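Long-range contacts in spike protein P1 (Pseudoalteromonas phage pm2, PDB 2VVE), which binds the host receptor as the spike at the fivefold vertices of the virion, its N-terminal part joined to the capsid and its C-terminal part engaging the cell: residues A[95-101]-A[221-227]; A[34-40]-A[67-73]. One frame throughout, in Å; residues are numbered along the deposited sequence.

The two contacts work at opposite ends of an elongated chain, their centres 49 Å apart, and share no strand or loop. Contact 2 belongs to the second jelly-roll domain, where strands 33-39 and 69-72 pair in regular antiparallel fashion; contact 1 lies in the domain formed by the later part of the chain, which probably carries the receptor-binding activity, and joins two loops through a single bridge. Both are partly buried. In contact 1 three backbone bonds are supplemented by flat side chains and by an arginine that grips a carbonyl. In contact 2 backbone bonds join the strands, with Ile38, Phe70 and Ile72 on one face and Ser37, Glu69 and Gln71 on the other, the latter shared with neighbouring subunits.

Contact 1. Residues A[95-101]-A[221-227]; sequences ARAKYAQ and HDWYDES
Over the centre of one face of the Tyr99 ring sits Ser227 CB, a CH-pi contact 3.6 Å from the ring centroid, while His221 ND1 lies at the ring's edge. Tyr99 OH and His221 ND1 form a hydrogen bond of 2.7 Å, and the two rings are inclined at 63°. Glu226 O lies over one face of the His221 ring, toward its rim, and His221 CE1 at the edge of the Arg96 guanidinium. The Trp223 indole takes Gln101 on one face: CG stands 3.3 Å from the centroid of the six-membered ring, and the amide stacks 7° from parallel; the indole edge runs along the backbone at Ala100 N.

Arg96 NE and NH2 both close on Ser227 O, NE at 2.7 Å and almost in line with the carbonyl, NH2 from above the carbonyl plane; a bend at chi3 (56°) turns the group onto this oxygen. Ser227 answers by giving both N and OG to Ala97 O, the N at 2.8 Å. Tyr99 N bonds to Asp225 O and Tyr224 N to Tyr99 O, the latter from within the type II turn Asp222-Asp225. Glu226 OE1 and Arg96 N share a water.

Asp143, outside the segments, takes both Arg96 NH2 and His221 NE2. Two irregular loops of the later domain are thus joined through two main-chain carbonyls, of Ser227 and Ala97, that each accept two hydrogen bonds from across the contact, with Asp225 O and Tyr99 O taking one each. With Arg96 paired to Asp143, Glu226 OE1, 4.3 Å from Arg96 NE, probably adds only a diffuse attraction.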
ATOM      1  N   ALA A  95     -19.539  16.219  28.722  1.00 18.07           N
ATOM      2  CA  ALA A  95     -20.664  16.976  28.172  1.00 23.87           C
ATOM      3  C   ALA A  95     -21.976  16.240  28.374  1.00 21.23           C
ATOM      4  O   ALA A  95     -22.040  15.022  28.208  1.00 20.23           O
ATOM      5  CB  ALA A  95     -20.450  17.247  26.697  1.00 25.56           C
ATOM      6  N   ARG A  96     -23.023  16.987  28.715  1.00 14.92           N
ATOM      7  CA  ARG A  96     -24.362  16.409  28.847  1.00 13.83           C
ATOM      8  C   ARG A  96     -24.805  15.801  27.516  1.00 10.21           C
ATOM      9  O   ARG A  96     -24.578  16.389  26.451  1.00 14.05           O
ATOM     10  CB  ARG A  96     -25.348  17.489  29.274  1.00 18.04           C
ATOM     11  CG  ARG A  96     -25.094  18.024  30.692  1.00 19.51           C
ATOM     12  CD  ARG A  96     -25.586  19.453  30.874  1.00 25.19           C
ATOM     13  NE  ARG A  96     -27.006  19.591  30.557  1.00 21.22           N
ATOM     14  CZ  ARG A  96     -27.693  20.731  30.609  1.00 29.00           C
ATOM     15  NH1 ARG A  96     -27.111  21.872  30.988  1.00 24.65           N
ATOM     16  NH2 ARG A  96     -28.975  20.727  30.289  1.00 21.24           N
ATOM     17  N   ALA A  97     -25.462  14.644  27.586  1.00 14.76           N
ATOM     18  CA  ALA A  97     -25.931  13.951  26.387  1.00 13.66           C
ATOM     19  C   ALA A  97     -27.162  14.669  25.830  1.00 15.31           C
ATOM     20  O   ALA A  97     -27.924  15.278  26.585  1.00 14.47           O
ATOM     21  CB  ALA A  97     -26.277  12.518  26.715  1.00 14.53           C
ATOM     22  N   LYS A  98     -27.366  14.581  24.519  1.00 16.50           N
ATOM     23  CA  LYS A  98     -28.544  15.213  23.908  1.00 15.81           C
ATOM     24  C   LYS A  98     -29.815  14.369  23.959  1.00 14.47           C
ATOM     25  O   LYS A  98     -29.762  13.128  23.946  1.00 15.28           O
ATOM     26  CB  LYS A  98     -28.246  15.672  22.474  1.00 15.86           C
ATOM     27  CG  LYS A  98     -27.133  16.720  22.439  1.00 18.87           C
ATOM     28  CD  LYS A  98     -26.667  17.082  21.052  1.00 23.45           C
ATOM     29  CE  LYS A  98     -25.665  18.225  21.167  1.00 23.46           C
ATOM     30  NZ  LYS A  98     -25.174  18.749  19.865  1.00 22.73           N
ATOM     31  N   TYR A  99     -30.962  15.051  24.042  1.00 12.98           N
ATOM     32  CA  TYR A  99     -32.241  14.417  23.760  1.00 14.64           C
ATOM     33  C   TYR A  99     -32.284  13.964  22.303  1.00 16.62           C
ATOM     34  O   TYR A  99     -32.019  14.756  21.388  1.00 15.63           O
ATOM     35  CB  TYR A  99     -33.406  15.383  23.978  1.00 12.53           C
ATOM     36  CG  TYR A  99     -33.579  15.925  25.378  1.00 21.85           C
ATOM     37  CD1 TYR A  99     -34.127  15.135  26.387  1.00 16.48           C
ATOM     38  CD2 TYR A  99     -33.250  17.249  25.678  1.00 20.78           C
ATOM     39  CE1 TYR A  99     -34.325  15.647  27.677  1.00 17.54           C
ATOM     40  CE2 TYR A  99     -33.440  17.772  26.962  1.00 20.31           C
ATOM     41  CZ  TYR A  99     -33.978  16.968  27.953  1.00 19.87           C
ATOM     42  OH  TYR A  99     -34.169  17.457  29.220  1.00 20.51           O
ATOM     43  N   ALA A 100     -32.662  12.710  22.077  1.00 11.94           N
ATOM     44  CA  ALA A 100     -32.815  12.237  20.693  1.00 14.72           C
ATOM     45  C   ALA A 100     -33.917  11.205  20.517  1.00 14.54           C
ATOM     46  O   ALA A 100     -33.972  10.204  21.248  1.00 17.36           O
ATOM     47  CB  ALA A 100     -31.487  11.693  20.152  1.00 15.13           C
ATOM     48  N   GLN A 101     -34.774  11.457  19.528  1.00 13.77           N
ATOM     49  CA  GLN A 101     -35.707  10.460  19.027  1.00 15.95           C
ATOM     50  C   GLN A 101     -34.977   9.623  17.993  1.00 15.50           C
ATOM     51  O   GLN A 101     -33.917  10.008  17.512  1.00 15.46           O
ATOM     52  CB  GLN A 101     -36.929  11.113  18.382  1.00 17.25           C
ATOM     53  CG  GLN A 101     -37.699  11.994  19.330  1.00 19.03           C
ATOM     54  CD  GLN A 101     -38.975  12.528  18.739  1.00 25.47           C
ATOM     55  OE1 GLN A 101     -40.048  12.019  19.027  1.00 27.75           O
ATOM     56  NE2 GLN A 101     -38.868  13.560  17.914  1.00 20.01           N
ATOM     57  N   HIS A 221     -36.533  23.001  27.004  1.00 25.96           N
ATOM     58  CA  HIS A 221     -35.782  21.894  26.417  1.00 22.97           C
ATOM     59  C   HIS A 221     -36.546  21.327  25.226  1.00 23.88           C
ATOM     60  O   HIS A 221     -37.772  21.294  25.223  1.00 24.48           O
ATOM     61  CB  HIS A 221     -35.508  20.803  27.461  1.00 23.47           C
ATOM     62  CG  HIS A 221     -34.338  21.097  28.352  1.00 18.79           C
ATOM     63  ND1 HIS A 221     -33.774  20.145  29.175  1.00 21.71           N
ATOM     64  CD2 HIS A 221     -33.610  22.225  28.528  1.00 19.27           C
ATOM     65  CE1 HIS A 221     -32.760  20.679  29.833  1.00 25.09           C
ATOM     66  NE2 HIS A 221     -32.640  21.940  29.458  1.00 23.74           N
ATOM     67  N   ASP A 222     -35.801  20.892  24.213  1.00 24.01           N
ATOM     68  CA  ASP A 222     -36.386  20.324  23.014  1.00 24.90           C
ATOM     69  C   ASP A 222     -35.429  19.273  22.484  1.00 20.70           C
ATOM     70  O   ASP A 222     -34.288  19.174  22.956  1.00 18.54           O
ATOM     71  CB  ASP A 222     -36.614  21.410  21.961  1.00 22.12           C
ATOM     72  CG  ASP A 222     -37.559  20.969  20.849  1.00 35.77           C
ATOM     73  OD1 ASP A 222     -38.224  19.914  20.981  1.00 31.71           O
ATOM     74  OD2 ASP A 222     -37.632  21.684  19.831  1.00 43.59           O
ATOM     75  N   TRP A 223     -35.883  18.487  21.511  1.00 18.14           N
ATOM     76  CA  TRP A 223     -35.025  17.474  20.896  1.00 18.89           C
ATOM     77  C   TRP A 223     -33.699  18.057  20.402  1.00 19.40           C
ATOM     78  O   TRP A 223     -33.656  19.180  19.884  1.00 18.22           O
ATOM     79  CB  TRP A 223     -35.775  16.727  19.787  1.00 17.41           C
ATOM     80  CG  TRP A 223     -36.995  16.023  20.335  1.00 21.04           C
ATOM     81  CD1 TRP A 223     -38.288  16.363  20.134  1.00 20.67           C
ATOM     82  CD2 TRP A 223     -37.006  14.892  21.221  1.00 19.61           C
ATOM     83  NE1 TRP A 223     -39.126  15.501  20.815  1.00 19.11           N
ATOM     84  CE2 TRP A 223     -38.360  14.591  21.497  1.00 25.23           C
ATOM     85  CE3 TRP A 223     -36.000  14.099  21.799  1.00 15.06           C
ATOM     86  CZ2 TRP A 223     -38.743  13.527  22.334  1.00 24.50           C
ATOM     87  CZ3 TRP A 223     -36.378  13.035  22.630  1.00 19.82           C
ATOM     88  CH2 TRP A 223     -37.745  12.766  22.891  1.00 20.38           C
ATOM     89  N   TYR A 224     -32.627  17.286  20.602  1.00 13.35           N
ATOM     90  CA  TYR A 224     -31.238  17.654  20.255  1.00 16.21           C
ATOM     91  C   TYR A 224     -30.585  18.671  21.212  1.00 14.60           C
ATOM     92  O   TYR A 224     -29.394  18.974  21.079  1.00 18.17           O
ATOM     93  CB  TYR A 224     -31.098  18.086  18.776  1.00 18.23           C
ATOM     94  CG  TYR A 224     -31.505  17.025  17.766  1.00 14.70           C
ATOM     95  CD1 TYR A 224     -30.877  15.776  17.750  1.00 13.89           C
ATOM     96  CD2 TYR A 224     -32.497  17.273  16.817  1.00 17.74           C
ATOM     97  CE1 TYR A 224     -31.225  14.807  16.829  1.00 15.54           C
ATOM     98  CE2 TYR A 224     -32.865  16.300  15.886  1.00 20.30           C
ATOM     99  CZ  TYR A 224     -32.224  15.066  15.906  1.00 17.28           C
ATOM    100  OH  TYR A 224     -32.555  14.089  15.003  1.00 21.29           O
ATOM    101  N   ASP A 225     -31.349  19.182  22.184  1.00 16.78           N
ATOM    102  CA  ASP A 225     -30.782  20.022  23.251  1.00 18.68           C
ATOM    103  C   ASP A 225     -30.058  19.134  24.247  1.00 19.62           C
ATOM    104  O   ASP A 225     -30.292  17.924  24.283  1.00 15.43           O
ATOM    105  CB  ASP A 225     -31.881  20.771  24.019  1.00 13.89           C
ATOM    106  CG  ASP A 225     -32.421  21.998  23.271  1.00 26.34           C
ATOM    107  OD1 ASP A 225     -31.851  22.411  22.241  1.00 23.69           O
ATOM    108  OD2 ASP A 225     -33.441  22.541  23.726  1.00 27.64           O
ATOM    109  N   GLU A 226     -29.204  19.732  25.075  1.00 21.55           N
ATOM    110  CA  GLU A 226     -28.543  18.989  26.149  1.00 23.27           C
ATOM    111  C   GLU A 226     -29.539  18.628  27.257  1.00 20.06           C
ATOM    112  O   GLU A 226     -30.301  19.474  27.726  1.00 20.15           O
ATOM    113  CB  GLU A 226     -27.321  19.746  26.678  1.00 21.57           C
ATOM    114  CG  GLU A 226     -26.173  19.773  25.658  1.00 22.50           C
ATOM    115  CD  GLU A 226     -24.805  20.100  26.253  1.00 41.84           C
ATOM    116  OE1 GLU A 226     -24.724  20.898  27.211  1.00 33.07           O
ATOM    117  OE2 GLU A 226     -23.800  19.554  25.740  1.00 48.35           O
ATOM    118  N   SER A 227     -29.548  17.348  27.619  1.00 13.95           N
ATOM    119  CA  SER A 227     -30.477  16.798  28.607  1.00 16.49           C
ATOM    120  C   SER A 227     -29.914  16.959  30.013  1.00 17.93           C
ATOM    121  O   SER A 227     -28.969  17.715  30.220  1.00 19.05           O
ATOM    122  CB  SER A 227     -30.787  15.327  28.300  1.00 13.12           C
ATOM    123  OG  SER A 227     -29.667  14.495  28.546  1.00 15.59           O
TER
HETATM  124  O   HOH W   1     -22.575  19.842  28.817  1.00 21.11           O

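Contact 2. Residues A[34-40]-A[67-73]; sequences NRASIKS and GQEFQIN
With chi1 at -159°, Ser37 swings its hydroxyl away from the backbone nitrogen, to where Glu69 and Gln71 of the facing strand both reach it. Glu69, bent at chi2 (87°), folds back so that OE2 accepts from Ser37 OG at 2.7 Å, on the anti side of the carboxylate; the same OE2 also forms a salt bridge with Arg62 of the third subunit. Gln71, likewise bent at chi2, brings NE2 to Ser37 OG at 3.0 Å in a nearly straight bond, with the oxygen close to the amide plane. The serine therefore donates to one neighbour while accepting from the other.

The other face of the sheet is apolar. Ile38 lays CB over one face of the Phe70 ring, toward the rim, and its CG2 touches Phe70 CZ at 3.7 Å. Its CD1 reaches Ile72 CG1. The antiparallel strands are joined by reciprocal bonds in the hydrogen-bonded pairs Ala36-Ile72 and Ile38-Phe70, such as Ile38 N to Phe70 O at 2.8 Å. Beyond the strand ends, Gly67 N donates a hydrogen bond to Ser40 O at 2.7 Å.

Gln71 O accepts from Arg35 of the second subunit. Strand 33-39 lies between 69-72 and 245-253 in a jelly-roll sheet, with a classic bulge where Asn34 and Arg35 face Glu252; Phe70 packs on Ile44 and Ile46 of strand 44-47, and Ile38 on Leu26 of strand 24-27, both in the second sheet.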
ATOM      1  N   ASN A  34       7.357 -26.636  15.354  1.00 11.23           N
ATOM      2  CA  ASN A  34       8.455 -26.224  14.484  1.00 14.49           C
ATOM      3  C   ASN A  34       8.313 -24.831  13.892  1.00 15.64           C
ATOM      4  O   ASN A  34       9.312 -24.183  13.547  1.00 13.41           O
ATOM      5  CB  ASN A  34       8.597 -27.219  13.334  1.00 14.79           C
ATOM      6  CG  ASN A  34       9.087 -28.547  13.796  1.00 17.22           C
ATOM      7  OD1 ASN A  34       9.923 -28.634  14.715  1.00 17.99           O
ATOM      8  ND2 ASN A  34       8.566 -29.615  13.185  1.00 20.10           N
ATOM      9  N   ARG A  35       7.073 -24.386  13.725  1.00 10.70           N
ATOM     10  CA  ARG A  35       6.824 -23.124  13.047  1.00 10.67           C
ATOM     11  C   ARG A  35       5.449 -22.583  13.410  1.00 11.76           C
ATOM     12  O   ARG A  35       4.495 -23.349  13.593  1.00 13.61           O
ATOM     13  CB  ARG A  35       6.960 -23.325  11.525  1.00 11.85           C
ATOM     14  CG  ARG A  35       6.630 -22.088  10.690  1.00 15.84           C
ATOM     15  CD  ARG A  35       6.869 -22.339   9.198  1.00 23.85           C
ATOM     16  NE  ARG A  35       6.653 -21.117   8.434  1.00 26.71           N
ATOM     17  CZ  ARG A  35       5.535 -20.792   7.789  1.00 16.06           C
ATOM     18  NH1 ARG A  35       5.486 -19.638   7.148  1.00 15.70           N
ATOM     19  NH2 ARG A  35       4.479 -21.605   7.770  1.00 20.95           N
ATOM     20  N   ALA A  36       5.368 -21.261  13.537  1.00  7.97           N
ATOM     21  CA  ALA A  36       4.098 -20.558  13.673  1.00 10.49           C
ATOM     22  C   ALA A  36       4.093 -19.350  12.725  1.00 12.80           C
ATOM     23  O   ALA A  36       5.038 -18.563  12.720  1.00 13.08           O
ATOM     24  CB  ALA A  36       3.878 -20.124  15.116  1.00 13.01           C
ATOM     25  N   SER A  37       3.056 -19.234  11.901  1.00  7.96           N
ATOM     26  CA  SER A  37       2.837 -18.008  11.120  1.00  6.18           C
ATOM     27  C   SER A  37       1.697 -17.233  11.772  1.00 12.27           C
ATOM     28  O   SER A  37       0.598 -17.756  11.933  1.00 11.87           O
ATOM     29  CB  SER A  37       2.530 -18.320   9.644  1.00  8.65           C
ATOM     30  OG  SER A  37       2.783 -17.199   8.779  1.00 11.29           O
ATOM     31  N   ILE A  38       1.969 -15.977  12.124  1.00 10.08           N
ATOM     32  CA  ILE A  38       1.106 -15.198  13.000  1.00  9.48           C
ATOM     33  C   ILE A  38       0.753 -13.848  12.352  1.00  8.81           C
ATOM     34  O   ILE A  38       1.601 -13.204  11.737  1.00 10.00           O
ATOM     35  CB  ILE A  38       1.816 -14.945  14.352  1.00 11.32           C
ATOM     36  CG1 ILE A  38       2.249 -16.275  14.994  1.00 14.30           C
ATOM     37  CG2 ILE A  38       0.954 -14.082  15.304  1.00 12.05           C
ATOM     38  CD1 ILE A  38       3.417 -16.156  15.933  1.00 22.02           C
ATOM     39  N   LYS A  39      -0.499 -13.420  12.525  1.00  9.24           N
ATOM     40  CA  LYS A  39      -0.894 -12.075  12.128  1.00  6.90           C
ATOM     41  C   LYS A  39      -1.760 -11.486  13.226  1.00 10.59           C
ATOM     42  O   LYS A  39      -2.767 -12.082  13.612  1.00 13.52           O
ATOM     43  CB  LYS A  39      -1.658 -12.038  10.799  1.00  8.15           C
ATOM     44  CG  LYS A  39      -1.969 -10.583  10.313  1.00 11.14           C
ATOM     45  CD  LYS A  39      -2.930 -10.531   9.116  1.00 11.13           C
ATOM     46  CE  LYS A  39      -2.292 -11.150   7.869  1.00  9.38           C
ATOM     47  NZ  LYS A  39      -3.187 -11.091   6.670  1.00 14.21           N
ATOM     48  N   SER A  40      -1.354 -10.316  13.709  1.00 10.59           N
ATOM     49  CA  SER A  40      -2.100  -9.599  14.755  1.00 10.71           C
ATOM     50  C   SER A  40      -2.847  -8.420  14.138  1.00 10.98           C
ATOM     51  O   SER A  40      -2.287  -7.717  13.299  1.00 11.79           O
ATOM     52  CB  SER A  40      -1.144  -9.093  15.839  1.00 11.08           C
ATOM     53  OG  SER A  40      -1.824  -8.322  16.820  1.00  9.79           O
ATOM     54  N   GLY A  67      -1.589  -6.197  11.134  1.00  7.33           N
ATOM     55  CA  GLY A  67      -1.770  -6.780   9.807  1.00  9.05           C
ATOM     56  C   GLY A  67      -0.535  -7.407   9.184  1.00 10.12           C
ATOM     57  O   GLY A  67      -0.598  -7.925   8.061  1.00 10.40           O
ATOM     58  N   GLN A  68       0.592  -7.350   9.891  1.00  9.02           N
ATOM     59  CA  GLN A  68       1.848  -7.874   9.362  1.00  9.50           C
ATOM     60  C   GLN A  68       1.925  -9.352   9.689  1.00 11.92           C
ATOM     61  O   GLN A  68       1.811  -9.751  10.850  1.00 11.75           O
ATOM     62  CB  GLN A  68       3.051  -7.178   9.995  1.00 10.37           C
ATOM     63  CG  GLN A  68       4.391  -7.819   9.556  1.00  8.73           C
ATOM     64  CD  GLN A  68       5.595  -7.176  10.189  1.00 14.77           C
ATOM     65  OE1 GLN A  68       5.484  -6.188  10.922  1.00 14.42           O
ATOM     66  NE2 GLN A  68       6.770  -7.740   9.913  1.00 11.66           N
ATOM     67  N   GLU A  69       2.118 -10.168   8.660  1.00 10.05           N
ATOM     68  CA  GLU A  69       2.341 -11.586   8.877  1.00  9.03           C
ATOM     69  C   GLU A  69       3.809 -11.789   9.228  1.00 10.72           C
ATOM     70  O   GLU A  69       4.699 -11.298   8.530  1.00 12.89           O
ATOM     71  CB  GLU A  69       1.980 -12.396   7.625  1.00 13.31           C
ATOM     72  CG  GLU A  69       2.019 -13.918   7.849  1.00 10.06           C
ATOM     73  CD  GLU A  69       0.709 -14.468   8.376  1.00  8.89           C
ATOM     74  OE1 GLU A  69      -0.347 -13.881   8.060  1.00 13.72           O
ATOM     75  OE2 GLU A  69       0.731 -15.522   9.073  1.00 10.76           O
ATOM     76  N   PHE A  70       4.062 -12.509  10.319  1.00  7.52           N
ATOM     77  CA  PHE A  70       5.428 -12.829  10.694  1.00  7.85           C
ATOM     78  C   PHE A  70       5.525 -14.272  11.194  1.00 12.97           C
ATOM     79  O   PHE A  70       4.504 -14.924  11.417  1.00 12.49           O
ATOM     80  CB  PHE A  70       5.946 -11.812  11.734  1.00 14.90           C
ATOM     81  CG  PHE A  70       5.202 -11.825  13.064  1.00 12.15           C
ATOM     82  CD1 PHE A  70       5.733 -12.509  14.158  1.00  9.42           C
ATOM     83  CD2 PHE A  70       4.007 -11.124  13.235  1.00 10.18           C
ATOM     84  CE1 PHE A  70       5.055 -12.535  15.396  1.00 12.08           C
ATOM     85  CE2 PHE A  70       3.336 -11.127  14.482  1.00 15.65           C
ATOM     86  CZ  PHE A  70       3.864 -11.830  15.556  1.00 13.91           C
ATOM     87  N   GLN A  71       6.739 -14.777  11.340  1.00  8.54           N
ATOM     88  CA  GLN A  71       6.892 -16.161  11.778  1.00  9.68           C
ATOM     89  C   GLN A  71       7.789 -16.266  12.999  1.00 13.79           C
ATOM     90  O   GLN A  71       8.701 -15.451  13.190  1.00 13.26           O
ATOM     91  CB  GLN A  71       7.428 -17.045  10.644  1.00  6.36           C
ATOM     92  CG  GLN A  71       6.479 -17.246   9.467  1.00 16.40           C
ATOM     93  CD  GLN A  71       6.474 -16.063   8.514  1.00 15.69           C
ATOM     94  OE1 GLN A  71       7.540 -15.547   8.129  1.00 18.05           O
ATOM     95  NE2 GLN A  71       5.288 -15.608   8.147  1.00 16.43           N
ATOM     96  N   ILE A  72       7.503 -17.274  13.816  1.00  8.91           N
ATOM     97  CA  ILE A  72       8.360 -17.678  14.928  1.00 10.46           C
ATOM     98  C   ILE A  72       8.682 -19.161  14.710  1.00 13.88           C
ATOM     99  O   ILE A  72       7.756 -19.971  14.538  1.00 14.62           O
ATOM    100  CB  ILE A  72       7.631 -17.524  16.282  1.00 17.07           C
ATOM    101  CG1 ILE A  72       7.104 -16.090  16.492  1.00 20.78           C
ATOM    102  CG2 ILE A  72       8.516 -18.014  17.447  1.00 23.00           C
ATOM    103  CD1 ILE A  72       8.155 -14.998  16.516  1.00 34.19           C
ATOM    104  N   ASN A  73       9.976 -19.521  14.713  1.00 11.30           N
ATOM    105  CA  ASN A  73      10.377 -20.904  14.423  1.00 14.02           C
ATOM    106  C   ASN A  73      10.994 -21.636  15.618  1.00 16.50           C
ATOM    107  O   ASN A  73      11.681 -22.639  15.452  1.00 19.10           O
ATOM    108  CB  ASN A  73      11.360 -20.962  13.251  1.00 16.20           C
ATOM    109  CG  ASN A  73      10.730 -20.594  11.910  1.00 22.41           C
ATOM    110  OD1 ASN A  73       9.555 -20.265  11.816  1.00 25.86           O
ATOM    111  ND2 ASN A  73      11.538 -20.634  10.865  1.00 29.50           N
TER
HETATM  112  O   HOH W   2       0.972  -8.801  13.125  1.00 11.93           O